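Side-chain contacts in periplasmic binding protein/LacI transcriptional regulator (Shewanella sp. ANA-3, PDB 5OCP), which binds arabinose in its furanose form, as the periplasmic sugar-capturing component of an ABC transporter, probably handing the sugar to the membrane permease: residues 114-117 and 118-122; 228-231 and 232-236. All blocks are in the same frame, centred on the assembly; numbering follows the deposited sequence.

Contact 1. Residues 114-117 and 118-122; sequences IGQW and LMDKT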
ATOM      1  N   ILE A 114      -5.496  -9.705   8.619  1.00 10.79           N
ATOM      2  CA  ILE A 114      -4.384 -10.646   8.339  1.00 11.65           C
ATOM      3  C   ILE A 114      -3.901 -11.256   9.662  1.00 12.17           C
ATOM      4  O   ILE A 114      -3.593 -12.454   9.721  1.00 13.11           O
ATOM      5  CB  ILE A 114      -3.325  -9.981   7.409  1.00 13.96           C
ATOM      6  CG1 ILE A 114      -2.515 -11.080   6.704  1.00 16.90           C
ATOM      7  CG2 ILE A 114      -2.506  -8.964   8.127  1.00 14.23           C
ATOM      8  CD1 ILE A 114      -3.308 -11.812   5.675  1.00 15.72           C
ATOM      9  N   GLY A 115      -3.843 -10.450  10.711  1.00 11.46           N
ATOM     10  CA  GLY A 115      -3.507 -10.978  12.053  1.00 12.25           C
ATOM     11  C   GLY A 115      -4.479 -12.018  12.533  1.00 12.30           C
ATOM     12  O   GLY A 115      -4.112 -13.051  13.070  1.00 11.59           O
ATOM     13  N   GLN A 116      -5.770 -11.778  12.356  1.00 13.26           N
ATOM     14  CA  GLN A 116      -6.758 -12.752  12.764  1.00 13.03           C
ATOM     15  C   GLN A 116      -6.656 -14.014  11.988  1.00 13.54           C
ATOM     16  O   GLN A 116      -6.748 -15.097  12.560  1.00 15.04           O
ATOM     17  CB  GLN A 116      -8.179 -12.168  12.653  1.00 16.35           C
ATOM     18  CG  GLN A 116      -9.251 -12.986  13.350  1.00 17.14           C
ATOM     19  CD  GLN A 116      -9.015 -13.132  14.844  1.00 17.82           C
ATOM     20  OE1 GLN A 116      -9.012 -12.162  15.573  1.00 18.68           O
ATOM     21  NE2 GLN A 116      -8.704 -14.337  15.287  1.00 19.52           N
ATOM     22  N   TRP A 117      -6.431 -13.910  10.682  1.00 12.25           N
ATOM     23  CA  TRP A 117      -6.285 -15.065   9.843  1.00 12.73           C
ATOM     24  C   TRP A 117      -5.112 -15.946  10.345  1.00 12.52           C
ATOM     25  O   TRP A 117      -5.227 -17.173  10.465  1.00 13.49           O
ATOM     26  CB  TRP A 117      -6.073 -14.698   8.352  1.00 13.87           C
ATOM     27  CG  TRP A 117      -5.969 -15.939   7.505  1.00 14.13           C
ATOM     28  CD1 TRP A 117      -7.022 -16.630   6.900  1.00 14.69           C
ATOM     29  CD2 TRP A 117      -4.776 -16.683   7.169  1.00 15.30           C
ATOM     30  NE1 TRP A 117      -6.514 -17.765   6.265  1.00 15.95           N
ATOM     31  CE2 TRP A 117      -5.170 -17.841   6.475  1.00 15.62           C
ATOM     32  CE3 TRP A 117      -3.441 -16.531   7.490  1.00 13.47           C
ATOM     33  CZ2 TRP A 117      -4.259 -18.758   5.990  1.00 15.45           C
ATOM     34  CZ3 TRP A 117      -2.520 -17.492   7.053  1.00 16.23           C
ATOM     35  CH2 TRP A 117      -2.949 -18.587   6.323  1.00 18.36           C
ATOM     36  N   LEU A 118      -3.988 -15.274  10.610  1.00 12.14           N
ATOM     37  CA  LEU A 118      -2.813 -15.983  11.105  1.00 11.61           C
ATOM     38  C   LEU A 118      -3.071 -16.654  12.472  1.00 13.65           C
ATOM     39  O   LEU A 118      -2.633 -17.797  12.694  1.00 14.22           O
ATOM     40  CB  LEU A 118      -1.623 -15.030  11.207  1.00 12.93           C
ATOM     41  CG  LEU A 118      -0.319 -15.688  11.618  1.00 13.16           C
ATOM     42  CD1 LEU A 118       0.186 -16.706  10.601  1.00 14.03           C
ATOM     43  CD2 LEU A 118       0.715 -14.600  11.904  1.00 14.96           C
ATOM     44  N   MET A 119      -3.773 -15.970  13.364  1.00 13.75           N
ATOM     45  CA  MET A 119      -4.108 -16.608  14.654  1.00 14.22           C
ATOM     46  C   MET A 119      -4.987 -17.808  14.464  1.00 15.59           C
ATOM     47  O   MET A 119      -4.829 -18.808  15.179  1.00 16.15           O
ATOM     48  CB  MET A 119      -4.723 -15.622  15.640  1.00 14.59           C
ATOM     49  CG  MET A 119      -3.848 -14.395  15.956  1.00 15.29           C
ATOM     50  SD  MET A 119      -2.394 -14.913  16.882  1.00 17.54           S
ATOM     51  CE  MET A 119      -1.150 -15.068  15.581  1.00 15.70           C
ATOM     52  N   ASP A 120      -5.919 -17.750  13.526  1.00 15.53           N
ATOM     53  CA  ASP A 120      -6.815 -18.871  13.270  1.00 16.27           C
ATOM     54  C   ASP A 120      -6.030 -20.045  12.699  1.00 17.22           C
ATOM     55  O   ASP A 120      -6.190 -21.184  13.145  1.00 18.77           O
ATOM     56  CB  ASP A 120      -7.936 -18.480  12.314  1.00 17.07           C
ATOM     57  CG  ASP A 120      -8.891 -17.477  12.863  1.00 20.94           C
ATOM     58  OD1 ASP A 120      -8.935 -17.204  14.088  1.00 23.21           O
ATOM     59  OD2 ASP A 120      -9.619 -16.881  11.989  1.00 24.57           O
ATOM     60  N   LYS A 121      -5.082 -19.760  11.807  1.00 14.94           N
ATOM     61  CA  LYS A 121      -4.285 -20.722  11.086  1.00 15.42           C
ATOM     62  C   LYS A 121      -3.393 -21.485  12.059  1.00 17.07           C
ATOM     63  O   LYS A 121      -3.178 -22.677  11.868  1.00 17.44           O
ATOM     64  CB  LYS A 121      -3.400 -20.009  10.068  1.00 15.92           C
ATOM     65  CG  LYS A 121      -2.469 -20.897   9.254  1.00 17.22           C
ATOM     66  CD  LYS A 121      -3.116 -21.912   8.362  1.00 21.31           C
ATOM     67  CE  LYS A 121      -2.081 -22.609   7.484  1.00 24.95           C
ATOM     68  NZ  LYS A 121      -2.839 -23.508   6.573  1.00 29.22           N
ATOM     69  N   THR A 122      -2.853 -20.770  13.046  1.00 15.34           N
ATOM     70  CA  THR A 122      -1.836 -21.303  13.938  1.00 15.91           C
ATOM     71  C   THR A 122      -2.413 -21.626  15.307  1.00 19.04           C
ATOM     72  O   THR A 122      -1.634 -21.930  16.231  1.00 17.03           O
ATOM     73  CB  THR A 122      -0.696 -20.277  14.082  1.00 16.36           C
ATOM     74  OG1 THR A 122      -1.209 -19.091  14.700  1.00 16.30           O
ATOM     75  CG2 THR A 122      -0.142 -19.946  12.780  1.00 15.71           C
TER
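Four backbone bonds of the i to i+4 kind run from 114-117 into 118-121, the last turns of helix 107-121; in the final one Lys121 N reaches Trp117 O at 2.9 Å. The side chains of Trp117 and Lys121 lie alongside each other, pointing the same way. With CG anti to the backbone N (chi1 -178°), the indole of Trp117 is laid along the side of the helix where Lys121 comes one turn later, and Lys121 CB sits over one face near the rim, 4.1 Å from the centroid of the six-membered ring, a CH-pi contact. CG of the lysine comes within 3.8 Å of Trp117 CH2. The helix packs on the sheet of the second lobe of this periplasmic binding fold, where Ile114 and Trp117 touch Val220 and Ala239. With an alanine in place of Trp117, the stem of Lys121 would probably lose its aromatic support, and Val220 and Ala239 the indole's share of their packing. Gln116 NE2 gives Asp120 OD1 a 3.1 Å bond from above the carboxylate plane and is also hydrogen-bonded to Tyr154 OH. Where the helix ends, Leu118 O accepts from Thr122 N and, at 2.8 Å, from Thr122 OG1, which arrive from opposite faces of the carbonyl plane.

Contact 2. Residues 228-231 and 232-236; sequences YFKA and MADGD. With GOL (glycerol), chain G.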
ATOM      1  N   TYR A 228       1.995 -12.149  -6.207  1.00 15.56           N
ATOM      2  CA  TYR A 228       1.739 -12.834  -4.914  1.00 14.89           C
ATOM      3  C   TYR A 228       0.672 -13.938  -5.012  1.00 15.14           C
ATOM      4  O   TYR A 228       0.747 -15.019  -4.355  1.00 15.92           O
ATOM      5  CB  TYR A 228       1.393 -11.811  -3.827  1.00 13.15           C
ATOM      6  CG  TYR A 228       1.452 -12.333  -2.425  1.00 12.13           C
ATOM      7  CD1 TYR A 228       0.387 -12.980  -1.822  1.00 11.47           C
ATOM      8  CD2 TYR A 228       2.611 -12.113  -1.623  1.00 11.93           C
ATOM      9  CE1 TYR A 228       0.424 -13.442  -0.503  1.00 10.78           C
ATOM     10  CE2 TYR A 228       2.659 -12.558  -0.316  1.00 11.31           C
ATOM     11  CZ  TYR A 228       1.582 -13.150   0.271  1.00 11.44           C
ATOM     12  OH  TYR A 228       1.628 -13.602   1.553  1.00 10.85           O
ATOM     13  N   PHE A 229      -0.379 -13.705  -5.815  1.00 14.24           N
ATOM     14  CA  PHE A 229      -1.391 -14.683  -6.084  1.00 14.91           C
ATOM     15  C   PHE A 229      -0.715 -15.886  -6.803  1.00 15.35           C
ATOM     16  O   PHE A 229      -1.016 -17.026  -6.455  1.00 16.83           O
ATOM     17  CB  PHE A 229      -2.507 -14.142  -6.979  1.00 14.80           C
ATOM     18  CG  PHE A 229      -3.566 -13.441  -6.180  1.00 15.39           C
ATOM     19  CD1 PHE A 229      -4.638 -14.156  -5.620  1.00 16.17           C
ATOM     20  CD2 PHE A 229      -3.514 -12.058  -6.020  1.00 15.87           C
ATOM     21  CE1 PHE A 229      -5.581 -13.551  -4.836  1.00 16.76           C
ATOM     22  CE2 PHE A 229      -4.492 -11.432  -5.260  1.00 14.26           C
ATOM     23  CZ  PHE A 229      -5.486 -12.156  -4.624  1.00 15.90           C
ATOM     24  N   LYS A 230       0.211 -15.570  -7.670  1.00 18.64           N
ATOM     25  CA  LYS A 230       1.007 -16.655  -8.325  1.00 20.57           C
ATOM     26  C   LYS A 230       1.810 -17.507  -7.298  1.00 18.53           C
ATOM     27  O   LYS A 230       1.679 -18.737  -7.241  1.00 17.57           O
ATOM     28  CB  LYS A 230       1.919 -16.127  -9.362  1.00 22.95           C
ATOM     29  CG  LYS A 230       2.717 -17.250 -10.042  1.00 30.79           C
ATOM     30  CD  LYS A 230       3.353 -16.805 -11.361  1.00 37.31           C
ATOM     31  CE  LYS A 230       4.117 -17.964 -12.027  1.00 43.12           C
ATOM     32  NZ  LYS A 230       3.276 -19.205 -12.118  1.00 46.82           N
ATOM     33  N   ALA A 231       2.524 -16.819  -6.419  1.00 16.88           N
ATOM     34  CA  ALA A 231       3.185 -17.436  -5.290  1.00 15.80           C
ATOM     35  C   ALA A 231       2.282 -18.260  -4.371  1.00 16.48           C
ATOM     36  O   ALA A 231       2.677 -19.328  -3.844  1.00 16.31           O
ATOM     37  CB  ALA A 231       3.946 -16.344  -4.515  1.00 14.66           C
ATOM     38  N   MET A 232       1.060 -17.793  -4.106  1.00 13.77           N
ATOM     39  CA  MET A 232       0.089 -18.521  -3.339  1.00 14.79           C
ATOM     40  C   MET A 232      -0.353 -19.799  -4.123  1.00 14.89           C
ATOM     41  O   MET A 232      -0.410 -20.837  -3.506  1.00 16.96           O
ATOM     42  CB  MET A 232      -1.174 -17.707  -3.028  1.00 16.32           C
ATOM     43  CG  MET A 232      -0.985 -16.747  -1.926  1.00 17.87           C
ATOM     44  SD  MET A 232      -2.467 -16.047  -1.142  1.00 15.06           S
ATOM     45  CE  MET A 232      -3.245 -15.214  -2.453  1.00 17.20           C
ATOM     46  N   ALA A 233      -0.556 -19.658  -5.421  1.00 16.47           N
ATOM     47  CA  ALA A 233      -0.971 -20.759  -6.331  1.00 18.27           C
ATOM     48  C   ALA A 233       0.131 -21.819  -6.336  1.00 20.55           C
ATOM     49  O   ALA A 233      -0.164 -23.027  -6.419  1.00 21.85           O
ATOM     50  CB  ALA A 233      -1.223 -20.212  -7.745  1.00 20.65           C
ATOM     51  N   ASP A 234       1.365 -21.372  -6.216  1.00 18.67           N
ATOM     52  CA  ASP A 234       2.536 -22.262  -6.142  1.00 21.77           C
ATOM     53  C   ASP A 234       2.870 -22.825  -4.801  1.00 21.80           C
ATOM     54  O   ASP A 234       3.722 -23.743  -4.722  1.00 23.63           O
ATOM     55  CB  ASP A 234       3.754 -21.600  -6.799  1.00 20.95           C
ATOM     56  CG  ASP A 234       3.514 -21.347  -8.290  1.00 26.26           C
ATOM     57  OD1 ASP A 234       2.517 -21.917  -8.875  1.00 30.88           O
ATOM     58  OD2 ASP A 234       4.280 -20.533  -8.882  1.00 30.47           O
ATOM     59  N   GLY A 235       2.245 -22.359  -3.735  1.00 19.23           N
ATOM     60  CA  GLY A 235       2.506 -22.852  -2.393  1.00 18.81           C
ATOM     61  C   GLY A 235       3.601 -22.133  -1.560  1.00 17.41           C
ATOM     62  O   GLY A 235       3.814 -22.519  -0.423  1.00 20.14           O
ATOM     63  N   ASP A 236       4.172 -21.053  -2.066  1.00 17.10           N
ATOM     64  CA  ASP A 236       5.319 -20.358  -1.422  1.00 16.06           C
ATOM     65  C   ASP A 236       4.950 -19.285  -0.408  1.00 15.10           C
ATOM     66  O   ASP A 236       5.776 -18.869   0.422  1.00 14.82           O
ATOM     67  CB  ASP A 236       6.204 -19.732  -2.490  1.00 18.25           C
ATOM     68  CG  ASP A 236       7.064 -20.788  -3.274  1.00 23.51           C
ATOM     69  OD1 ASP A 236       7.263 -21.890  -2.716  1.00 25.77           O
ATOM     70  OD2 ASP A 236       7.548 -20.426  -4.354  1.00 28.43           O
TER
HETATM   71  C1  GOL G 405      -2.602 -21.036 -12.217  1.00 50.64           C
HETATM   72  O1  GOL G 405      -3.852 -20.566 -11.637  1.00 38.74           O
HETATM   73  C2  GOL G 405      -1.556 -21.516 -11.192  1.00 48.00           C
HETATM   74  O2  GOL G 405      -2.140 -22.695 -10.586  1.00 37.66           O
HETATM   75  C3  GOL G 405      -0.171 -21.769 -11.830  1.00 48.89           C
HETATM   76  O3  GOL G 405       0.928 -21.121 -11.154  1.00 43.27           O
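Asp234 N bonds to Lys230 O at 2.8 Å, and the side chains of these two residues, one helical turn apart, also meet, though loosely: Lys230 NZ stands 3.6 Å from Asp234 OD2, a long salt bridge. The lysine chain runs extended until its last torsion, where a bend (chi4 50°) brings the ammonium group beside the carboxylate and a glycerol, probably a crystallisation additive. O3 of that glycerol gives Asp234 OD1 a 2.9 Å hydrogen bond and receives a weak one from Lys230 NZ. The glycerol is also hydrogen-bonded to Glu286 of helix 278-296.

Met232 occupies the buried side of the turn. Its CG lies 3.9 Å from Tyr228 CE1, and its sulfur is placed obliquely to the tyrosine ring, 5.2 Å from the centroid, in a Met-aromatic contact. A bend at chi3 (-61°) carries the methyl to Phe229, whose CD1 is 3.6 Å from Met232 CE. Outside the turn, Phe229 packs edge-to-face with Phe276, while Met232 touches Ala281 and Thr240.

Helix 226-234 is the crossover of a beta-alpha-beta unit between strands 218-221 and 239-242, and it closes with a Schellman motif. Gly235 takes a positive phi of 91°, at which a CB would be jammed against the preceding carbonyl oxygen. Two bonds run back into the last turn: Asp236 N to Ala231 O at 2.9 Å, and Gly235 N to Met232 O at 3.1 Å. Asp236 OD2 forms a salt bridge with Lys207, tying the exit of the turn to helix 196-208.

The chemistry is thus divided by side: sulfur and aromatic groups pack by dispersion within the lobe, whereas the long, glycerol-bridged ion pair probably adds little rigidity to the helix surface.

Overall arrangement
Both contacts close a helix of the same lobe; their centres are about 18 Å apart and they do not touch, the nearest atoms being about 7 Å from each other. Each has a buried side, Ile114, Leu118 and Met119 in contact 1 and Tyr228, Phe229 and Met232 in contact 2, and a surface side, Asp120 and Lys121 against Lys230 and Asp234. Both border strand 239-242. Contact 1 ends with a threonine hydroxyl sharing the acceptor of the last backbone bond, contact 2 with a glycine turn. In contact 1 an aromatic ring backs a lysine's aliphatic stem; in contact 2 two rings meet different parts of a buried methionine. The side chains of Tyr228 and Ile114 stay about 10 and 11 Å from the bound arabinofuranose.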